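Side-chain contacts in phosphoribosyltransferase (Thermus thermophilus, PDB 1WD5), which is of unknown function but probably acts as a glycosyltransferase of the type I phosphoribosyltransferase family: residues M79-A82 and L83-D87; R93-A96 and R97-V101; R103-A106 and E107-R111; A138-S141 and V142-E146. One frame throughout, in Å; residues are numbered along the deposited sequence.

All four contacts are local, each joining one turn of chain to the next. Contact 4, in helix 134-144, is the buried one, and its chemistry is that of apolar side chains and main-chain carbonyls. Contact 1 lies at the surface, its centre about 23 Å from the centre of the chain, where a turn leads into a short helix; two tyrosines and an arginine carry it. Contacts 2 and 3 share helix 88-112, with centres about 16 Å apart: contact 2 is partly buried and built on a glutamate, while contact 3 is a surface contact of arginines and a tyrosine. Contacts 1 and 4 touch through Met79 and Ser141.

Contact 1. Residues M79-A82 and L83-D87; sequences MPYA and LRYAD
The carbonyl oxygen Ala82 O is gripped by two amides: Tyr85 N donates to it at 3.0 Å, and Ala86 N adds a weak bond at 3.1 Å. One residue earlier, Arg84 N reaches Tyr81 O at 2.9 Å. Two successive bonds of three-residue span identify a tight, weakly bonded helical turn. It follows directly on a type I beta turn, Met79 to Ala82, which is closed by Ala82 N to Met79 O at 3.1 Å. A water spans the junction, donating to Pro80 O at 2.7 Å and accepting a weak bond from Leu83 N.

Tyr81 carries the side-chain part. Its chi1 of 49° sets CG between the backbone N and the carbonyl carbon and turns the ring toward Tyr85; CB itself, placed by the backbone, meets Arg84. Arg84, bent at chi3, folds back over the turn and places NH2 3.5 Å from Tyr81 CB, with Tyr81 CA over one face of the guanidinium. The two tyrosines meet at a slant, Tyr81 CD1 lying 3.9 Å from Tyr85 CE1. Tyr85 also presents a ring edge to the main chain: its CD1 is 3.4 Å from Tyr81 O, which lies in the ring plane. Tyr81 O is thus approached by an amide and by an aromatic C-H.

On the sheet side, Met79, a selenomethionine, pairs by backbone with Leu67 of strand 66-71, and Tyr85 packs edge-to-face with Phe65. Leu83 leans on Gln88 and Leu91, while Asp87, the N-cap of helix 88-112, bonds Tyr90 N.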
loop_
_atom_site.group_PDB
_atom_site.type_symbol
_atom_site.label_atom_id
_atom_site.label_comp_id
_atom_site.label_asym_id
_atom_site.label_seq_id
_atom_site.Cartn_x
_atom_site.Cartn_y
_atom_site.Cartn_z
HETATM N N MSE A 79 2.425 16.879 -4.093
HETATM C CA MSE A 79 1.054 17.265 -3.788
HETATM C C MSE A 79 0.913 18.720 -4.256
HETATM O O MSE A 79 1.911 19.433 -4.386
HETATM C CB MSE A 79 0.788 17.147 -2.286
HETATM C CG MSE A 79 0.744 15.703 -1.778
HETATM SE SE MSE A 79 -0.687 14.765 -2.390
HETATM C CE MSE A 79 -0.080 14.168 -3.980
ATOM N N PRO A 80 -0.322 19.176 -4.519
ATOM C CA PRO A 80 -0.571 20.548 -4.984
ATOM C C PRO A 80 0.004 21.669 -4.117
ATOM O O PRO A 80 0.279 22.762 -4.606
ATOM C CB PRO A 80 -2.100 20.615 -5.056
ATOM C CG PRO A 80 -2.492 19.188 -5.337
ATOM C CD PRO A 80 -1.587 18.429 -4.398
ATOM N N TYR A 81 0.192 21.391 -2.834
ATOM C CA TYR A 81 0.693 22.389 -1.902
ATOM C C TYR A 81 2.167 22.260 -1.525
ATOM O O TYR A 81 2.665 23.029 -0.705
ATOM C CB TYR A 81 -0.166 22.338 -0.642
ATOM C CG TYR A 81 -0.353 20.927 -0.111
ATOM C CD1 TYR A 81 0.646 20.301 0.636
ATOM C CD2 TYR A 81 -1.527 20.214 -0.370
ATOM C CE1 TYR A 81 0.480 19.000 1.117
ATOM C CE2 TYR A 81 -1.703 18.913 0.104
ATOM C CZ TYR A 81 -0.698 18.315 0.847
ATOM O OH TYR A 81 -0.870 17.041 1.334
ATOM N N ALA A 82 2.864 21.301 -2.125
ATOM C CA ALA A 82 4.273 21.075 -1.811
ATOM C C ALA A 82 5.138 22.333 -1.800
ATOM O O ALA A 82 5.843 22.601 -0.823
ATOM C CB ALA A 82 4.866 20.057 -2.779
ATOM N N LEU A 83 5.090 23.103 -2.882
ATOM C CA LEU A 83 5.907 24.310 -2.967
ATOM C C LEU A 83 5.529 25.400 -1.968
ATOM O O LEU A 83 6.271 26.369 -1.792
ATOM C CB LEU A 83 5.870 24.866 -4.394
ATOM C CG LEU A 83 6.508 23.932 -5.423
ATOM C CD1 LEU A 83 6.335 24.500 -6.831
ATOM C CD2 LEU A 83 7.988 23.760 -5.090
ATOM N N ARG A 84 4.382 25.250 -1.312
ATOM C CA ARG A 84 3.958 26.240 -0.327
ATOM C C ARG A 84 4.589 25.935 1.024
ATOM O O ARG A 84 4.549 26.762 1.936
ATOM C CB ARG A 84 2.428 26.274 -0.204
ATOM C CG ARG A 84 1.740 26.949 -1.384
ATOM C CD ARG A 84 0.343 27.436 -1.022
ATOM N NE ARG A 84 -0.647 26.365 -1.006
ATOM C CZ ARG A 84 -1.216 25.854 -2.092
ATOM N NH1 ARG A 84 -0.900 26.311 -3.295
ATOM N NH2 ARG A 84 -2.109 24.885 -1.974
ATOM N N TYR A 85 5.183 24.748 1.142
ATOM C CA TYR A 85 5.836 24.336 2.385
ATOM C C TYR A 85 7.346 24.169 2.239
ATOM O O TYR A 85 8.061 24.068 3.234
ATOM C CB TYR A 85 5.266 23.008 2.887
ATOM C CG TYR A 85 3.895 23.097 3.500
ATOM C CD1 TYR A 85 2.749 22.932 2.724
ATOM C CD2 TYR A 85 3.742 23.327 4.865
ATOM C CE1 TYR A 85 1.479 22.987 3.298
ATOM C CE2 TYR A 85 2.485 23.387 5.445
ATOM C CZ TYR A 85 1.357 23.213 4.658
ATOM O OH TYR A 85 0.110 23.252 5.239
ATOM N N ALA A 86 7.831 24.127 1.005
ATOM C CA ALA A 86 9.256 23.937 0.779
ATOM C C ALA A 86 9.657 24.405 -0.605
ATOM O O ALA A 86 8.808 24.578 -1.480
ATOM C CB ALA A 86 9.614 22.454 0.947
ATOM N N ASP A 87 10.958 24.605 -0.795
ATOM C CA ASP A 87 11.480 25.030 -2.083
ATOM C C ASP A 87 11.790 23.770 -2.884
ATOM O O ASP A 87 11.907 22.683 -2.317
ATOM C CB ASP A 87 12.754 25.851 -1.902
ATOM C CG ASP A 87 13.917 25.012 -1.430
ATOM O OD1 ASP A 87 13.976 24.672 -0.230
ATOM O OD2 ASP A 87 14.768 24.676 -2.275
HETATM O O HOH W 1 2.580 24.097 -4.183
#

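Contact 2. Residues R93-A96 and R97-V101; sequences REAA and RQRDV
An i to i+3 salt bridge on helix 88-112, between Glu94 and Arg97, is combined here with an i to i+4 hydrogen bond from Gln98 to the same carboxylate. Arg97 NH2 donates to Glu94 OE1 at 2.7 Å, but the bond is bent, with an N-H...O angle of 133°. The two side chains cross nearly at right angles, carboxylate and guanidinium planes 63° apart, and Glu94 CA lies over one guanidinium face. Water 2 closes a second path, donating to Glu94 OE1 at 3.0 Å and accepting from Arg97 NE at 3.1 Å.

The other oxygen serves Gln98: NE2 comes to Glu94 OE2 at 3.1 Å from above the carboxylate plane. The bend at chi2 of Glu94 (76°) curls its carboxylate back toward the following turn, within reach of both donors. Glu94 OE2 also accepts from Gly58 N, and Gln98 OE1 from Arg55 NE, so the cluster is tied to strand 48-59. Replacing Glu94 by an alanine is likely to leave Arg97 without this counter-charge and to deprive Gln98 NE2 and Gly58 N of their shared acceptor.

Elsewhere on the helix, water 3 donates to Ala96 O and Asp100 OD1, each at 2.8 Å; Asp100 OD1 also forms a salt bridge with Arg103 NH2. Arg99 NH1 passes 3.8 Å from Ala95 CB, while NH2 bonds Gly74 O. Ala95 rests on Val70 of strand 66-71 and Leu76 of strand 76-78, which puts this part of the helix against the antiparallel edge of the sheet.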
loop_
_atom_site.group_PDB
_atom_site.type_symbol
_atom_site.label_atom_id
_atom_site.label_comp_id
_atom_site.label_asym_id
_atom_site.label_seq_id
_atom_site.Cartn_x
_atom_site.Cartn_y
_atom_site.Cartn_z
ATOM N N ARG A 93 16.293 17.084 -2.668
ATOM C CA ARG A 93 17.203 16.449 -1.718
ATOM C C ARG A 93 16.471 15.345 -0.963
ATOM O O ARG A 93 16.983 14.236 -0.818
ATOM C CB ARG A 93 17.762 17.465 -0.709
ATOM C CG ARG A 93 18.712 18.518 -1.300
ATOM C CD ARG A 93 19.536 19.202 -0.204
ATOM N NE ARG A 93 18.714 19.951 0.745
ATOM C CZ ARG A 93 18.261 21.184 0.534
ATOM N NH1 ARG A 93 18.553 21.817 -0.594
ATOM N NH2 ARG A 93 17.498 21.776 1.443
ATOM N N GLU A 94 15.273 15.654 -0.479
ATOM C CA GLU A 94 14.480 14.677 0.259
ATOM C C GLU A 94 14.134 13.486 -0.637
ATOM O O GLU A 94 14.211 12.337 -0.206
ATOM C CB GLU A 94 13.200 15.325 0.791
ATOM C CG GLU A 94 12.167 14.340 1.364
ATOM C CD GLU A 94 12.523 13.796 2.745
ATOM O OE1 GLU A 94 13.661 14.030 3.216
ATOM O OE2 GLU A 94 11.655 13.126 3.354
ATOM N N ALA A 95 13.759 13.761 -1.882
ATOM C CA ALA A 95 13.414 12.696 -2.816
ATOM C C ALA A 95 14.585 11.732 -3.000
ATOM O O ALA A 95 14.391 10.520 -3.037
ATOM C CB ALA A 95 13.010 13.285 -4.161
ATOM N N ALA A 96 15.794 12.275 -3.117
ATOM C CA ALA A 96 16.991 11.451 -3.295
ATOM C C ALA A 96 17.226 10.540 -2.092
ATOM O O ALA A 96 17.600 9.379 -2.252
ATOM C CB ALA A 96 18.215 12.336 -3.527
ATOM N N ARG A 97 17.018 11.061 -0.888
ATOM C CA ARG A 97 17.204 10.250 0.312
ATOM C C ARG A 97 16.198 9.102 0.357
ATOM O O ARG A 97 16.535 7.995 0.771
ATOM C CB ARG A 97 17.064 11.105 1.577
ATOM C CG ARG A 97 18.214 12.085 1.793
ATOM C CD ARG A 97 18.212 12.645 3.212
ATOM N NE ARG A 97 17.058 13.498 3.474
ATOM C CZ ARG A 97 16.993 14.785 3.150
ATOM N NH1 ARG A 97 18.022 15.374 2.552
ATOM N NH2 ARG A 97 15.895 15.481 3.421
ATOM N N GLN A 98 14.963 9.364 -0.067
ATOM C CA GLN A 98 13.939 8.326 -0.063
ATOM C C GLN A 98 14.197 7.282 -1.149
ATOM O O GLN A 98 13.870 6.109 -0.975
ATOM C CB GLN A 98 12.543 8.937 -0.244
ATOM C CG GLN A 98 12.125 9.903 0.866
ATOM C CD GLN A 98 12.221 9.301 2.260
ATOM O OE1 GLN A 98 12.004 8.106 2.453
ATOM N NE2 GLN A 98 12.528 10.136 3.242
ATOM N N ARG A 99 14.772 7.698 -2.275
ATOM C CA ARG A 99 15.069 6.741 -3.339
ATOM C C ARG A 99 16.088 5.726 -2.825
ATOM O O ARG A 99 15.999 4.539 -3.134
ATOM C CB ARG A 99 15.634 7.438 -4.580
ATOM C CG ARG A 99 14.659 8.356 -5.298
ATOM C CD ARG A 99 15.171 8.707 -6.693
ATOM N NE ARG A 99 14.246 9.587 -7.396
ATOM C CZ ARG A 99 14.289 10.915 -7.350
ATOM N NH1 ARG A 99 15.224 11.528 -6.637
ATOM N NH2 ARG A 99 13.380 11.629 -8.002
ATOM N N ASP A 100 17.047 6.194 -2.031
ATOM C CA ASP A 100 18.072 5.312 -1.478
ATOM C C ASP A 100 17.481 4.249 -0.560
ATOM O O ASP A 100 17.933 3.110 -0.552
ATOM C CB ASP A 100 19.112 6.104 -0.685
ATOM C CG ASP A 100 19.874 7.092 -1.538
ATOM O OD1 ASP A 100 20.164 6.777 -2.713
ATOM O OD2 ASP A 100 20.197 8.186 -1.024
ATOM N N VAL A 101 16.477 4.635 0.222
ATOM C CA VAL A 101 15.827 3.716 1.158
ATOM C C VAL A 101 15.055 2.620 0.438
ATOM O O VAL A 101 14.876 1.514 0.954
ATOM C CB VAL A 101 14.829 4.472 2.068
ATOM C CG1 VAL A 101 14.110 3.493 2.986
ATOM C CG2 VAL A 101 15.557 5.527 2.876
HETATM O O HOH W 2 14.924 12.035 5.126
HETATM O O HOH W 3 19.226 8.721 -4.464
#

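Contact 3. Residues R103-A106 and E107-R111; sequences RKRA and ERYRR
Arg108 has CG between its backbone N and carbonyl carbon (chi1 52°) and then runs extended to NE, which carries its guanidinium back along the helix to Arg105. The latter starts with CG opposite its own N (chi1 177°) and bends at chi3. The result is Arg108 NH2 over one face of the Arg105 guanidinium, 3.2 Å from Arg105 NH2. Asp196 supplies the counter-charge: it forms a salt bridge with Arg105 NE and a long, weak ion pair with Arg108 NH2. On the way, Arg108 NE passes 3.3 Å from Arg105 CA and is buried without a polar partner in the model.

Tyr109 gives the apolar half. Arg105 CG stands over its ring in a CH-pi contact, 3.9 Å from the centroid and 22° off the normal, while Tyr109 OH lies at the edge of the guanidinium and is hydrogen-bonded to Asp196 OD1. An alanine in place of Tyr109 is likely to open a gap beneath the Arg105 aliphatic chain and leave Asp196 one bond poorer.

Tyr109 touches Val51 and Leu53 of strand 48-59 and also Val199 and Leu203 of helix 196-204, joining helix 88-112 to both.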
loop_
_atom_site.group_PDB
_atom_site.type_symbol
_atom_site.label_atom_id
_atom_site.label_comp_id
_atom_site.label_asym_id
_atom_site.label_seq_id
_atom_site.Cartn_x
_atom_site.Cartn_y
_atom_site.Cartn_z
ATOM N N ARG A 103 15.697 1.672 -3.079
ATOM C CA ARG A 103 16.459 0.992 -4.122
ATOM C C ARG A 103 16.804 -0.491 -4.008
ATOM O O ARG A 103 16.392 -1.283 -4.855
ATOM C CB ARG A 103 17.735 1.785 -4.434
ATOM C CG ARG A 103 18.514 1.237 -5.630
ATOM C CD ARG A 103 19.505 2.261 -6.174
ATOM N NE ARG A 103 20.253 2.895 -5.093
ATOM C CZ ARG A 103 20.061 4.145 -4.673
ATOM N NH1 ARG A 103 19.145 4.924 -5.244
ATOM N NH2 ARG A 103 20.783 4.612 -3.664
ATOM N N LYS A 104 17.559 -0.881 -2.991
ATOM C CA LYS A 104 17.945 -2.283 -2.874
ATOM C C LYS A 104 16.772 -3.241 -2.735
ATOM O O LYS A 104 16.755 -4.298 -3.364
ATOM C CB LYS A 104 18.911 -2.475 -1.703
ATOM C CG LYS A 104 20.270 -1.830 -1.924
ATOM C CD LYS A 104 21.199 -2.105 -0.751
ATOM C CE LYS A 104 22.549 -1.424 -0.939
ATOM N NZ LYS A 104 23.423 -1.619 0.252
ATOM N N ARG A 105 15.787 -2.875 -1.922
ATOM C CA ARG A 105 14.631 -3.739 -1.727
ATOM C C ARG A 105 13.862 -3.918 -3.034
ATOM O O ARG A 105 13.436 -5.024 -3.362
ATOM C CB ARG A 105 13.716 -3.171 -0.636
ATOM C CG ARG A 105 12.445 -3.983 -0.417
ATOM C CD ARG A 105 11.773 -3.666 0.918
ATOM N NE ARG A 105 12.512 -4.229 2.047
ATOM C CZ ARG A 105 13.430 -3.574 2.754
ATOM N NH1 ARG A 105 13.732 -2.312 2.463
ATOM N NH2 ARG A 105 14.053 -4.187 3.753
ATOM N N ALA A 106 13.698 -2.836 -3.786
ATOM C CA ALA A 106 12.985 -2.900 -5.062
ATOM C C ALA A 106 13.720 -3.793 -6.067
ATOM O O ALA A 106 13.089 -4.528 -6.826
ATOM C CB ALA A 106 12.811 -1.493 -5.642
ATOM N N GLU A 107 15.050 -3.733 -6.069
ATOM C CA GLU A 107 15.832 -4.550 -6.995
ATOM C C GLU A 107 15.653 -6.037 -6.720
ATOM O O GLU A 107 15.470 -6.823 -7.649
ATOM C CB GLU A 107 17.329 -4.206 -6.920
ATOM C CG GLU A 107 17.664 -2.746 -7.212
ATOM C CD GLU A 107 19.165 -2.498 -7.385
ATOM O OE1 GLU A 107 19.971 -3.177 -6.709
ATOM O OE2 GLU A 107 19.537 -1.612 -8.188
ATOM N N ARG A 108 15.698 -6.434 -5.452
ATOM C CA ARG A 108 15.544 -7.851 -5.146
ATOM C C ARG A 108 14.136 -8.368 -5.394
ATOM O O ARG A 108 13.968 -9.504 -5.830
ATOM C CB ARG A 108 15.996 -8.167 -3.713
ATOM C CG ARG A 108 15.392 -7.331 -2.614
ATOM C CD ARG A 108 16.272 -7.428 -1.361
ATOM N NE ARG A 108 15.861 -6.491 -0.315
ATOM C CZ ARG A 108 16.636 -6.102 0.694
ATOM N NH1 ARG A 108 17.876 -6.565 0.802
ATOM N NH2 ARG A 108 16.171 -5.244 1.594
ATOM N N TYR A 109 13.122 -7.551 -5.129
ATOM C CA TYR A 109 11.750 -7.990 -5.375
ATOM C C TYR A 109 11.514 -8.109 -6.885
ATOM O O TYR A 109 10.899 -9.069 -7.353
ATOM C CB TYR A 109 10.738 -6.997 -4.792
ATOM C CG TYR A 109 10.601 -6.990 -3.275
ATOM C CD1 TYR A 109 9.725 -6.101 -2.650
ATOM C CD2 TYR A 109 11.330 -7.866 -2.471
ATOM C CE1 TYR A 109 9.574 -6.080 -1.271
ATOM C CE2 TYR A 109 11.185 -7.857 -1.079
ATOM C CZ TYR A 109 10.303 -6.957 -0.490
ATOM O OH TYR A 109 10.135 -6.930 0.877
ATOM N N ARG A 110 12.007 -7.138 -7.648
ATOM C CA ARG A 110 11.814 -7.154 -9.095
ATOM C C ARG A 110 12.589 -8.264 -9.784
ATOM O O ARG A 110 12.276 -8.633 -10.913
ATOM C CB ARG A 110 12.173 -5.794 -9.703
ATOM C CG ARG A 110 11.181 -4.685 -9.339
ATOM C CD ARG A 110 9.756 -5.108 -9.678
ATOM N NE ARG A 110 8.733 -4.212 -9.136
ATOM C CZ ARG A 110 7.512 -4.614 -8.792
ATOM N NH1 ARG A 110 7.180 -5.889 -8.934
ATOM N NH2 ARG A 110 6.622 -3.752 -8.317
ATOM N N ARG A 111 13.599 -8.800 -9.107
ATOM C CA ARG A 111 14.373 -9.887 -9.684
ATOM C C ARG A 111 13.539 -11.170 -9.711
ATOM O O ARG A 111 13.720 -12.011 -10.591
ATOM C CB ARG A 111 15.649 -10.108 -8.881
ATOM C CG ARG A 111 16.558 -11.197 -9.434
ATOM C CD ARG A 111 17.962 -11.014 -8.890
ATOM N NE ARG A 111 18.499 -9.722 -9.296
ATOM C CZ ARG A 111 19.132 -8.881 -8.482
ATOM N NH1 ARG A 111 19.308 -9.199 -7.206
ATOM N NH2 ARG A 111 19.583 -7.720 -8.942
#

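Contact 4. Residues A138-S141 and V142-E146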
loop_
_atom_site.group_PDB
_atom_site.type_symbol
_atom_site.label_atom_id
_atom_site.label_comp_id
_atom_site.label_asym_id
_atom_site.label_seq_id
_atom_site.Cartn_x
_atom_site.Cartn_y
_atom_site.Cartn_z
ATOM N N ALA A 138 0.992 7.632 0.327
ATOM C CA ALA A 138 2.094 7.718 -0.619
ATOM C C ALA A 138 1.828 6.743 -1.758
ATOM O O ALA A 138 2.071 7.054 -2.927
ATOM C CB ALA A 138 3.413 7.373 0.070
ATOM N N ALA A 139 1.324 5.559 -1.414
ATOM C CA ALA A 139 1.024 4.547 -2.422
ATOM C C ALA A 139 -0.022 5.080 -3.393
ATOM O O ALA A 139 0.099 4.904 -4.603
ATOM C CB ALA A 139 0.516 3.269 -1.760
ATOM N N LEU A 140 -1.053 5.725 -2.854
ATOM C CA LEU A 140 -2.115 6.287 -3.682
ATOM C C LEU A 140 -1.573 7.342 -4.636
ATOM O O LEU A 140 -1.898 7.345 -5.822
ATOM C CB LEU A 140 -3.207 6.914 -2.804
ATOM C CG LEU A 140 -4.231 5.983 -2.148
ATOM C CD1 LEU A 140 -5.140 6.788 -1.234
ATOM C CD2 LEU A 140 -5.055 5.287 -3.223
ATOM N N SER A 141 -0.743 8.241 -4.117
ATOM C CA SER A 141 -0.177 9.303 -4.938
ATOM C C SER A 141 0.552 8.767 -6.161
ATOM O O SER A 141 0.393 9.298 -7.258
ATOM C CB SER A 141 0.770 10.167 -4.107
ATOM O OG SER A 141 0.038 10.919 -3.150
ATOM N N VAL A 142 1.347 7.716 -5.978
ATOM C CA VAL A 142 2.091 7.136 -7.092
ATOM C C VAL A 142 1.172 6.365 -8.036
ATOM O O VAL A 142 1.219 6.557 -9.250
ATOM C CB VAL A 142 3.211 6.191 -6.593
ATOM C CG1 VAL A 142 3.870 5.496 -7.777
ATOM C CG2 VAL A 142 4.256 6.989 -5.805
ATOM N N VAL A 143 0.334 5.498 -7.476
ATOM C CA VAL A 143 -0.580 4.705 -8.285
ATOM C C VAL A 143 -1.519 5.552 -9.148
ATOM O O VAL A 143 -1.782 5.205 -10.295
ATOM C CB VAL A 143 -1.419 3.758 -7.400
ATOM C CG1 VAL A 143 -2.431 3.005 -8.251
ATOM C CG2 VAL A 143 -0.495 2.773 -6.685
ATOM N N PHE A 144 -2.026 6.655 -8.603
ATOM C CA PHE A 144 -2.926 7.529 -9.360
ATOM C C PHE A 144 -2.277 8.087 -10.623
ATOM O O PHE A 144 -2.948 8.314 -11.624
ATOM C CB PHE A 144 -3.405 8.692 -8.485
ATOM C CG PHE A 144 -4.618 8.370 -7.654
ATOM C CD1 PHE A 144 -4.779 8.933 -6.393
ATOM C CD2 PHE A 144 -5.605 7.516 -8.139
ATOM C CE1 PHE A 144 -5.905 8.651 -5.624
ATOM C CE2 PHE A 144 -6.733 7.228 -7.380
ATOM C CZ PHE A 144 -6.883 7.795 -6.119
ATOM N N GLN A 145 -0.971 8.312 -10.577
ATOM C CA GLN A 145 -0.265 8.838 -11.738
ATOM C C GLN A 145 -0.016 7.756 -12.782
ATOM O O GLN A 145 0.511 8.038 -13.856
ATOM C CB GLN A 145 1.078 9.443 -11.316
ATOM C CG GLN A 145 0.965 10.664 -10.421
ATOM C CD GLN A 145 0.241 11.819 -11.092
ATOM O OE1 GLN A 145 -0.948 11.730 -11.399
ATOM N NE2 GLN A 145 0.961 12.911 -11.326
ATOM N N GLU A 146 -0.398 6.519 -12.476
ATOM C CA GLU A 146 -0.165 5.418 -13.405
ATOM C C GLU A 146 -1.347 5.072 -14.302
ATOM O O GLU A 146 -1.325 4.065 -15.008
ATOM C CB GLU A 146 0.311 4.184 -12.627
ATOM C CG GLU A 146 1.569 4.478 -11.813
ATOM C CD GLU A 146 2.130 3.270 -11.088
ATOM O OE1 GLU A 146 1.373 2.601 -10.354
ATOM O OE2 GLU A 146 3.338 2.999 -11.244
#
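Leu140 meets Phe144 one helical turn on, with CD2 4.2 Å from Phe144 CE1. The closer approach is to the main chain: Leu140 O receives Phe144 N at 2.9 Å and also lies 3.3 Å from ring atom CD1 of Phe144, the ring turned obliquely to it.

Val142 does much the same at its own position. Its N donates to Ala138 O at 3.2 Å, and CG2, placed beside the backbone N by a chi1 of 174°, packs against that oxygen at 3.6 Å. Val143 repeats the pattern more tightly, with CG2 only 3.0 Å from Ala139 O.

Ser141 is the polar residue among the three most buried by the contact. Its carbonyl O is met by Gln145 CG at 3.5 Å, whereas OG, beside its own N (chi1 -69°), bonds Glu137 O and Arg169 NH2. Met79 CE, from contact 1, packs on OG at 3.4 Å.

Leu140 reaches Val151 and Val153, and Val142 reaches Val54 and Ala69, so helix 134-144 of the beta-alpha-beta unit 122-155 lies on the sheet. The chemistry therefore divides: main-chain i to i+4 bonds hold the turns together, apolar side chains bind the helix to the strands, and the buried Ser141 hydroxyl has its bonding met.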